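Local coordinates for DynE8 (PDB 4AMM), which is the acyltransferase domain of an iterative enediyne polyketide synthase, probably loading acyl units for dynemicin biosynthesis, at residues A[167-172]-A[183-188]; A[288-293]-A[322-327]; A[299-304]-A[312-317]. One frame throughout, in Å; residues are numbered along the deposited sequence.

Contact 1. Residues A[167-172]-A[183-188]; sequences ARPVGA and LSWAGA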
loop_
_atom_site.group_PDB
_atom_site.type_symbol
_atom_site.label_atom_id
_atom_site.label_comp_id
_atom_site.label_asym_id
_atom_site.label_seq_id
_atom_site.Cartn_x
_atom_site.Cartn_y
_atom_site.Cartn_z
ATOM N N ALA A 167 -3.803 4.406 15.780
ATOM C CA ALA A 167 -4.264 3.249 15.022
ATOM C C ALA A 167 -3.830 1.915 15.553
ATOM O O ALA A 167 -2.685 1.763 16.030
ATOM C CB ALA A 167 -3.761 3.431 13.528
ATOM N N ARG A 168 -4.739 0.956 15.458
ATOM C CA ARG A 168 -4.437 -0.415 15.942
ATOM C C ARG A 168 -4.622 -1.495 14.853
ATOM O O ARG A 168 -5.501 -2.320 14.878
ATOM C CB ARG A 168 -5.380 -0.746 17.072
ATOM C CG ARG A 168 -5.066 0.086 18.339
ATOM C CD ARG A 168 -5.859 -0.439 19.565
ATOM N NE ARG A 168 -7.270 -0.292 19.272
ATOM C CZ ARG A 168 -8.287 -0.945 19.815
ATOM N NH1 ARG A 168 -8.079 -1.874 20.738
ATOM N NH2 ARG A 168 -9.521 -0.651 19.415
ATOM N N PRO A 169 -3.733 -1.502 13.873
ATOM C CA PRO A 169 -3.711 -2.580 12.863
ATOM C C PRO A 169 -3.227 -3.886 13.487
ATOM O O PRO A 169 -2.561 -3.881 14.539
ATOM C CB PRO A 169 -2.705 -2.064 11.800
ATOM C CG PRO A 169 -2.115 -0.894 12.329
ATOM C CD PRO A 169 -2.527 -0.629 13.769
ATOM N N VAL A 170 -3.539 -4.971 12.795
ATOM C CA VAL A 170 -3.120 -6.321 13.239
ATOM C C VAL A 170 -1.679 -6.621 12.824
ATOM O O VAL A 170 -1.077 -7.574 13.333
ATOM C CB VAL A 170 -4.074 -7.431 12.732
ATOM C CG1 VAL A 170 -5.522 -7.247 13.272
ATOM C CG2 VAL A 170 -4.106 -7.532 11.240
ATOM N N GLY A 171 -1.131 -5.897 11.823
ATOM C CA GLY A 171 0.212 -6.275 11.357
ATOM C C GLY A 171 0.434 -5.503 10.085
ATOM O O GLY A 171 -0.431 -4.753 9.666
ATOM N N ALA A 172 1.624 -5.680 9.548
ATOM C CA ALA A 172 2.038 -4.873 8.359
ATOM C C ALA A 172 2.865 -5.772 7.493
ATOM O O ALA A 172 3.486 -6.710 7.895
ATOM C CB ALA A 172 2.842 -3.691 8.766
ATOM N N LEU A 183 9.341 -2.337 9.294
ATOM C CA LEU A 183 10.161 -2.607 10.498
ATOM C C LEU A 183 10.175 -1.386 11.364
ATOM O O LEU A 183 10.160 -1.540 12.607
ATOM C CB LEU A 183 11.582 -2.953 10.023
ATOM C CG LEU A 183 11.658 -4.368 9.471
ATOM C CD1 LEU A 183 12.975 -4.660 8.788
ATOM C CD2 LEU A 183 11.468 -5.485 10.565
ATOM N N SER A 184 10.208 -0.170 10.840
ATOM C CA SER A 184 10.220 1.055 11.657
ATOM C C SER A 184 8.888 1.153 12.395
ATOM O O SER A 184 8.831 1.383 13.627
ATOM C CB SER A 184 10.507 2.318 10.842
ATOM O OG SER A 184 10.713 3.416 11.732
ATOM N N TRP A 185 7.794 0.929 11.687
ATOM C CA TRP A 185 6.478 0.915 12.340
ATOM C C TRP A 185 6.415 -0.092 13.465
ATOM O O TRP A 185 5.775 0.195 14.530
ATOM C CB TRP A 185 5.388 0.590 11.259
ATOM C CG TRP A 185 3.992 0.259 11.846
ATOM C CD1 TRP A 185 3.039 1.163 12.252
ATOM C CD2 TRP A 185 3.511 -1.054 12.141
ATOM N NE1 TRP A 185 1.984 0.467 12.855
ATOM C CE2 TRP A 185 2.208 -0.870 12.717
ATOM C CE3 TRP A 185 3.987 -2.359 11.902
ATOM C CZ2 TRP A 185 1.432 -1.924 13.126
ATOM C CZ3 TRP A 185 3.148 -3.429 12.269
ATOM C CH2 TRP A 185 1.894 -3.184 12.874
ATOM N N ALA A 186 7.054 -1.244 13.292
ATOM C CA ALA A 186 7.052 -2.359 14.251
ATOM C C ALA A 186 8.055 -2.066 15.390
ATOM O O ALA A 186 8.146 -2.916 16.322
ATOM C CB ALA A 186 7.321 -3.705 13.574
ATOM N N GLY A 187 8.734 -0.944 15.368
ATOM C CA GLY A 187 9.699 -0.616 16.490
ATOM C C GLY A 187 11.077 -1.207 16.361
ATOM O O GLY A 187 11.884 -1.098 17.319
ATOM N N ALA A 188 11.473 -1.785 15.211
ATOM C CA ALA A 188 12.816 -2.364 15.086
ATOM C C ALA A 188 13.937 -1.313 14.903
ATOM O O ALA A 188 15.134 -1.563 15.193
ATOM C CB ALA A 188 12.812 -3.395 13.944
HETATM O O HOH W 1 -0.184 2.136 13.863
#
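Gly171 and Ala172 pass the C-terminal end of helix 178-185 far enough away, with 8.1 Å between the nearest CA atoms (Ala172 and Ala186), that Trp185 makes the contact through its long side chain. A chi1 of 168° swings the indole away from its own backbone N and out to the strand. Ala172 CB meets CZ3 at 3.5 Å, Gly171 CA lies 3.8 Å from CH2, and Pro169 CG touches CZ2. Gly171 and Ala172, with no or one side-chain carbon, let the indole come close to the main chain, while the Pro169 ring slides past it in the opposite direction. The ten residues between the segments include Gly174, Ser176 and Gly178, a pattern consistent with the nucleophile elbow of this acyltransferase family; Trp185 thus packs the helix back on the strand that feeds the elbow. The indole also touches Leu101 of strand 99-103 and Ile159 of helix 144-165. Its NE1 donates in the ring plane to a water at 2.9 Å, which in turn binds Ala167 O weakly. An alanine in place of Trp185 is likely to open a gap between helix and strand and cost that water its N-H donor. Just beyond, Gly187 ends the helix in a Schellman motif, its positive phi (84°) suiting glycine.

Contact 2. Residues A[288-293]-A[322-327]; sequences ALRRAA and VLVRQL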
loop_
_atom_site.group_PDB
_atom_site.type_symbol
_atom_site.label_atom_id
_atom_site.label_comp_id
_atom_site.label_asym_id
_atom_site.label_seq_id
_atom_site.Cartn_x
_atom_site.Cartn_y
_atom_site.Cartn_z
ATOM N N ALA A 288 27.350 -3.565 -0.027
ATOM C CA ALA A 288 27.426 -2.219 0.460
ATOM C C ALA A 288 26.306 -1.958 1.504
ATOM O O ALA A 288 26.513 -1.365 2.615
ATOM C CB ALA A 288 27.299 -1.184 -0.714
ATOM N N LEU A 289 25.099 -2.458 1.260
ATOM C CA LEU A 289 24.031 -2.348 2.223
ATOM C C LEU A 289 24.413 -3.034 3.514
ATOM O O LEU A 289 24.060 -2.494 4.605
ATOM C CB LEU A 289 22.748 -2.922 1.642
ATOM C CG LEU A 289 21.543 -2.737 2.513
ATOM C CD1 LEU A 289 21.241 -1.256 2.736
ATOM C CD2 LEU A 289 20.379 -3.463 1.958
ATOM N N ARG A 290 25.108 -4.175 3.435
ATOM C CA ARG A 290 25.501 -4.818 4.703
ATOM C C ARG A 290 26.302 -3.851 5.571
ATOM O O ARG A 290 26.128 -3.831 6.812
ATOM C CB ARG A 290 26.343 -6.033 4.405
ATOM C CG ARG A 290 26.739 -6.805 5.698
ATOM C CD ARG A 290 27.565 -8.039 5.383
ATOM N NE ARG A 290 26.769 -9.161 4.878
ATOM C CZ ARG A 290 26.114 -10.030 5.650
ATOM N NH1 ARG A 290 26.132 -9.870 6.979
ATOM N NH2 ARG A 290 25.421 -11.018 5.099
ATOM N N ARG A 291 27.179 -3.087 4.968
ATOM C CA ARG A 291 27.985 -2.160 5.813
ATOM C C ARG A 291 27.107 -1.154 6.521
ATOM O O ARG A 291 27.335 -0.856 7.736
ATOM C CB ARG A 291 29.027 -1.432 4.991
ATOM C CG ARG A 291 29.997 -2.414 4.310
ATOM C CD ARG A 291 31.245 -1.684 3.725
ATOM N NE ARG A 291 30.862 -0.724 2.664
ATOM C CZ ARG A 291 30.816 -0.979 1.353
ATOM N NH1 ARG A 291 31.091 -2.184 0.890
ATOM N NH2 ARG A 291 30.437 -0.011 0.511
ATOM N N ALA A 292 26.144 -0.588 5.813
ATOM C CA ALA A 292 25.296 0.443 6.396
ATOM C C ALA A 292 24.411 -0.173 7.461
ATOM O O ALA A 292 24.260 0.355 8.585
ATOM C CB ALA A 292 24.485 1.166 5.336
ATOM N N ALA A 293 23.866 -1.337 7.168
ATOM C CA ALA A 293 22.907 -1.939 8.125
ATOM C C ALA A 293 23.530 -2.443 9.416
ATOM O O ALA A 293 22.897 -2.426 10.452
ATOM C CB ALA A 293 22.100 -3.109 7.446
ATOM N N VAL A 322 18.602 -10.497 6.702
ATOM C CA VAL A 322 17.362 -10.516 5.931
ATOM C C VAL A 322 17.403 -9.367 4.956
ATOM O O VAL A 322 17.065 -9.573 3.732
ATOM C CB VAL A 322 16.128 -10.360 6.847
ATOM C CG1 VAL A 322 14.823 -10.234 6.039
ATOM C CG2 VAL A 322 15.923 -11.569 7.710
ATOM N N LEU A 323 17.819 -8.173 5.341
ATOM C CA LEU A 323 17.768 -6.999 4.432
ATOM C C LEU A 323 18.858 -7.146 3.417
ATOM O O LEU A 323 18.738 -6.542 2.336
ATOM C CB LEU A 323 17.820 -5.648 5.236
ATOM C CG LEU A 323 16.532 -5.490 6.049
ATOM C CD1 LEU A 323 16.565 -4.141 6.763
ATOM C CD2 LEU A 323 15.208 -5.590 5.180
ATOM N N VAL A 324 19.926 -7.894 3.632
ATOM C CA VAL A 324 20.957 -8.118 2.607
ATOM C C VAL A 324 20.435 -9.116 1.614
ATOM O O VAL A 324 20.492 -8.802 0.376
ATOM C CB VAL A 324 22.313 -8.586 3.265
ATOM C CG1 VAL A 324 23.232 -9.044 2.229
ATOM C CG2 VAL A 324 22.976 -7.380 4.033
ATOM N N ARG A 325 19.956 -10.287 1.986
ATOM C CA ARG A 325 19.408 -11.221 1.010
ATOM C C ARG A 325 18.141 -10.712 0.349
ATOM O O ARG A 325 17.769 -11.264 -0.699
ATOM C CB ARG A 325 19.282 -12.641 1.549
ATOM C CG ARG A 325 18.171 -12.843 2.504
ATOM C CD ARG A 325 18.059 -14.372 2.689
ATOM N NE ARG A 325 17.040 -14.758 3.689
ATOM C CZ ARG A 325 17.237 -14.814 5.000
ATOM N NH1 ARG A 325 18.403 -14.568 5.570
ATOM N NH2 ARG A 325 16.211 -15.254 5.756
ATOM N N GLN A 326 17.482 -9.711 0.902
ATOM C CA GLN A 326 16.342 -9.054 0.201
ATOM C C GLN A 326 16.776 -8.614 -1.164
ATOM O O GLN A 326 15.940 -8.740 -2.069
ATOM C CB GLN A 326 15.907 -7.850 0.943
ATOM C CG GLN A 326 14.708 -7.125 0.285
ATOM C CD GLN A 326 14.092 -6.060 1.119
ATOM O OE1 GLN A 326 14.793 -5.145 1.563
ATOM N NE2 GLN A 326 12.801 -6.141 1.371
ATOM N N LEU A 327 17.987 -8.142 -1.326
ATOM C CA LEU A 327 18.304 -7.476 -2.601
ATOM C C LEU A 327 18.516 -8.470 -3.720
ATOM O O LEU A 327 18.251 -8.118 -4.872
ATOM C CB LEU A 327 19.525 -6.632 -2.447
ATOM C CG LEU A 327 19.269 -5.156 -2.081
ATOM C CD1 LEU A 327 18.387 -4.845 -0.915
ATOM C CD2 LEU A 327 20.569 -4.440 -1.907
#
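Leu289, Arg290, Val324 and Leu327 form a helix-helix interface between helix 283-294 and helix 319-328, which run nearly antiparallel (159°) in the acyltransferase domain. The segment axes approach to 9.3 Å, and the inner side of the pair continues onto helix 191-206, where Leu289 meets Leu197 and Leu327 meets Arg201. Leucines suit this buried side because their branched hydrocarbon ends meet across the gap between the axes. Leu289, whose chi1 of -174° turns its branch away from the backbone N, sends CD2 across to the other helix, 3.8 Å from Leu327 CD1; Leu323 offers its backbone O, 3.5 Å from the same Leu289 CD2. The outer side is built differently. Here a valine, compact and branched at CB, fits close beneath a long arginine: the CA atoms of Arg290 and Val324 are 6.0 Å apart, and the two side chains meet at about a right angle. The bend at chi3 of Arg290 (-77°) brings its guanidinium back over the valine, while NH2 forms a salt bridge with Glu321, so that the charge is paired on the solvent-facing side as the aliphatic part packs. Val324 CG2 does both jobs, touching Arg290 CB at 3.6 Å and lying off-centre over one face of the guanidinium.

Contact 3. Residues A[299-304]-A[312-317]; sequences RRPERP and AWWADE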
loop_
_atom_site.group_PDB
_atom_site.type_symbol
_atom_site.label_atom_id
_atom_site.label_comp_id
_atom_site.label_asym_id
_atom_site.label_seq_id
_atom_site.Cartn_x
_atom_site.Cartn_y
_atom_site.Cartn_z
ATOM N N ARG A 299 16.409 -3.265 17.013
ATOM C CA ARG A 299 15.651 -3.940 18.085
ATOM C C ARG A 299 14.717 -4.977 17.499
ATOM O O ARG A 299 14.350 -4.899 16.321
ATOM C CB ARG A 299 14.847 -2.892 18.886
ATOM C CG ARG A 299 15.677 -1.671 19.348
ATOM C CD ARG A 299 15.049 -0.859 20.477
ATOM N NE ARG A 299 15.889 0.310 20.790
ATOM C CZ ARG A 299 15.597 1.266 21.683
ATOM N NH1 ARG A 299 14.473 1.205 22.404
ATOM N NH2 ARG A 299 16.440 2.280 21.873
ATOM N N ARG A 300 14.294 -5.918 18.317
ATOM C CA ARG A 300 13.308 -6.867 17.941
ATOM C C ARG A 300 11.996 -6.141 17.587
ATOM O O ARG A 300 11.598 -5.255 18.330
ATOM C CB ARG A 300 13.041 -7.776 19.147
ATOM C CG ARG A 300 12.218 -8.984 18.780
ATOM C CD ARG A 300 12.277 -10.093 19.869
ATOM N NE ARG A 300 11.793 -11.399 19.394
ATOM C CZ ARG A 300 10.506 -11.759 19.337
ATOM N NH1 ARG A 300 9.553 -10.903 19.723
ATOM N NH2 ARG A 300 10.167 -12.976 18.895
ATOM N N PRO A 301 11.358 -6.511 16.452
ATOM C CA PRO A 301 10.036 -5.914 16.178
ATOM C C PRO A 301 9.025 -6.255 17.233
ATOM O O PRO A 301 9.012 -7.413 17.721
ATOM C CB PRO A 301 9.602 -6.591 14.871
ATOM C CG PRO A 301 10.846 -6.954 14.176
ATOM C CD PRO A 301 11.832 -7.328 15.319
ATOM N N GLU A 302 8.185 -5.276 17.580
ATOM C CA GLU A 302 7.196 -5.416 18.668
ATOM C C GLU A 302 5.774 -5.611 18.183
ATOM O O GLU A 302 4.823 -5.810 18.973
ATOM C CB GLU A 302 7.239 -4.169 19.573
ATOM C CG GLU A 302 8.728 -3.740 19.865
ATOM C CD GLU A 302 8.922 -2.627 20.933
ATOM O OE1 GLU A 302 8.826 -1.404 20.604
ATOM O OE2 GLU A 302 9.218 -2.989 22.107
ATOM N N ARG A 303 5.583 -5.523 16.868
ATOM C CA ARG A 303 4.270 -5.682 16.207
ATOM C C ARG A 303 4.498 -6.666 15.005
ATOM O O ARG A 303 5.659 -6.794 14.536
ATOM C CB ARG A 303 3.736 -4.340 15.699
ATOM C CG ARG A 303 3.858 -3.197 16.704
ATOM C CD ARG A 303 3.122 -2.006 16.169
ATOM N NE ARG A 303 3.263 -0.784 16.942
ATOM C CZ ARG A 303 2.338 0.188 17.009
ATOM N NH1 ARG A 303 1.145 0.067 16.403
ATOM N NH2 ARG A 303 2.578 1.271 17.743
ATOM N N PRO A 304 3.456 -7.366 14.532
ATOM C CA PRO A 304 3.653 -8.403 13.509
ATOM C C PRO A 304 4.017 -7.789 12.137
ATOM O O PRO A 304 3.354 -6.865 11.677
ATOM C CB PRO A 304 2.302 -9.090 13.423
ATOM C CG PRO A 304 1.806 -8.861 14.874
ATOM C CD PRO A 304 2.076 -7.491 15.117
ATOM N N ALA A 312 7.214 -15.181 5.396
ATOM C CA ALA A 312 6.800 -15.700 6.730
ATOM C C ALA A 312 6.778 -14.565 7.646
ATOM O O ALA A 312 7.251 -13.455 7.448
ATOM C CB ALA A 312 7.815 -16.760 7.225
ATOM N N TRP A 313 6.101 -14.771 8.773
ATOM C CA TRP A 313 6.177 -13.786 9.799
ATOM C C TRP A 313 7.591 -13.538 10.313
ATOM O O TRP A 313 8.418 -14.508 10.468
ATOM C CB TRP A 313 5.250 -14.173 11.026
ATOM C CG TRP A 313 3.838 -14.144 10.731
ATOM C CD1 TRP A 313 3.039 -15.227 10.547
ATOM C CD2 TRP A 313 3.019 -12.992 10.467
ATOM N NE1 TRP A 313 1.771 -14.835 10.220
ATOM C CE2 TRP A 313 1.729 -13.472 10.194
ATOM C CE3 TRP A 313 3.252 -11.597 10.513
ATOM C CZ2 TRP A 313 0.666 -12.618 9.934
ATOM C CZ3 TRP A 313 2.218 -10.755 10.255
ATOM C CH2 TRP A 313 0.915 -11.283 9.940
ATOM N N TRP A 314 7.896 -12.295 10.645
ATOM C CA TRP A 314 9.187 -11.997 11.217
ATOM C C TRP A 314 9.192 -12.626 12.618
ATOM O O TRP A 314 8.298 -12.438 13.409
ATOM C CB TRP A 314 9.312 -10.483 11.288
ATOM C CG TRP A 314 10.652 -10.059 11.462
ATOM C CD1 TRP A 314 11.345 -10.151 12.659
ATOM C CD2 TRP A 314 11.590 -9.461 10.496
ATOM N NE1 TRP A 314 12.611 -9.660 12.499
ATOM C CE2 TRP A 314 12.817 -9.290 11.203
ATOM C CE3 TRP A 314 11.557 -9.078 9.144
ATOM C CZ2 TRP A 314 13.919 -8.723 10.642
ATOM C CZ3 TRP A 314 12.667 -8.555 8.585
ATOM C CH2 TRP A 314 13.879 -8.401 9.309
ATOM N N ALA A 315 10.231 -13.403 12.885
ATOM C CA ALA A 315 10.334 -13.973 14.245
ATOM C C ALA A 315 11.643 -13.413 14.856
ATOM O O ALA A 315 11.705 -12.234 15.185
ATOM C CB ALA A 315 10.277 -15.485 14.165
ATOM N N ASP A 316 12.678 -14.243 14.940
ATOM C CA ASP A 316 13.918 -13.945 15.671
ATOM C C ASP A 316 15.025 -13.438 14.763
ATOM O O ASP A 316 16.184 -13.346 15.166
ATOM C CB ASP A 316 14.410 -15.262 16.313
ATOM C CG ASP A 316 13.678 -15.624 17.605
ATOM O OD1 ASP A 316 13.098 -14.724 18.272
ATOM O OD2 ASP A 316 13.702 -16.839 17.959
ATOM N N GLU A 317 14.638 -13.073 13.547
ATOM C CA GLU A 317 15.579 -12.892 12.432
ATOM C C GLU A 317 16.665 -11.896 12.689
ATOM O O GLU A 317 16.459 -10.890 13.339
ATOM C CB GLU A 317 14.795 -12.321 11.231
ATOM C CG GLU A 317 13.344 -12.770 11.132
ATOM C CD GLU A 317 13.293 -14.173 10.677
ATOM O OE1 GLU A 317 14.244 -14.577 9.962
ATOM O OE2 GLU A 317 12.336 -14.868 11.050
#
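Arg300 and Asp316 make the charged part of a surface contact between two loops that run roughly antiparallel, 165° apart, one before strand 305-306 and the other after it. The arginine chain stays extended from CG to NE, which carries the guanidinium across to the aspartate. Its NH2 points at Asp316 OD1 over 3.5 Å, a salt bridge whose hydrogen bond is fairly straight (162°) but weak. OD1 sits near the guanidinium plane at its edge and takes part alone, consistent with the 62° between the guanidinium and carboxylate planes.

The aromatic part is a CH-pi interaction. Pro301 CG lies over a face of the Trp314 five-membered ring, 3.9 Å from its centroid; the puckered proline ring stands across the indole, with CD, next to the proline nitrogen, close to Trp314 NE1. Glu317 CG covers the opposite face, so the tryptophan is sandwiched. The same glutamate bends its carboxylate back, and its OE2 accepts from Ala315 N at 3.2 Å through the anti lone pair, which ties the backbone after Trp314 to the glutamate side chain. Leu183 of helix 178-185 shares the Pro301 face, while Val322 meets the indole at its six-membered ring.

Apolar packing completes the set at the other end of the loops, where Pro304 CB touches Trp313 CZ3 at 3.6 Å. Pro301 and Pro304, with phi held by their rings, give the loop locally rigid points and present hydrocarbon to the two tryptophans.

With the one ion pair long, weak and at the surface, where solvent would probably screen it, the association of the loops is likely to rest mainly on the proline-tryptophan contacts, beside which the salt bridge probably adds little.

In the fold
Contacts 1 and 3 are close neighbours, their centres about 10 Å apart, and their backbones join: Ala186 O lies 2.7 Å from Glu302 N and Ala188 O 2.8 Å from Arg299 N, both probable hydrogen bonds. The loop of contact 3 thereby lies along the helix end from which Trp185 reaches the strand. Contact 2 is about 17 Å from contact 3 and 21 Å from contact 1, centre to centre, but is joined to both by packing, through Val322 CG1 on Trp314 CZ3 (3.7 Å) and Leu323 CD1 on Leu183 CD1 (4.2 Å). Contacts 1 and 2 both border the probable nucleophile elbow at Ser176, whose carbonyl O receives a weak hydrogen bond from Gln326 NE2.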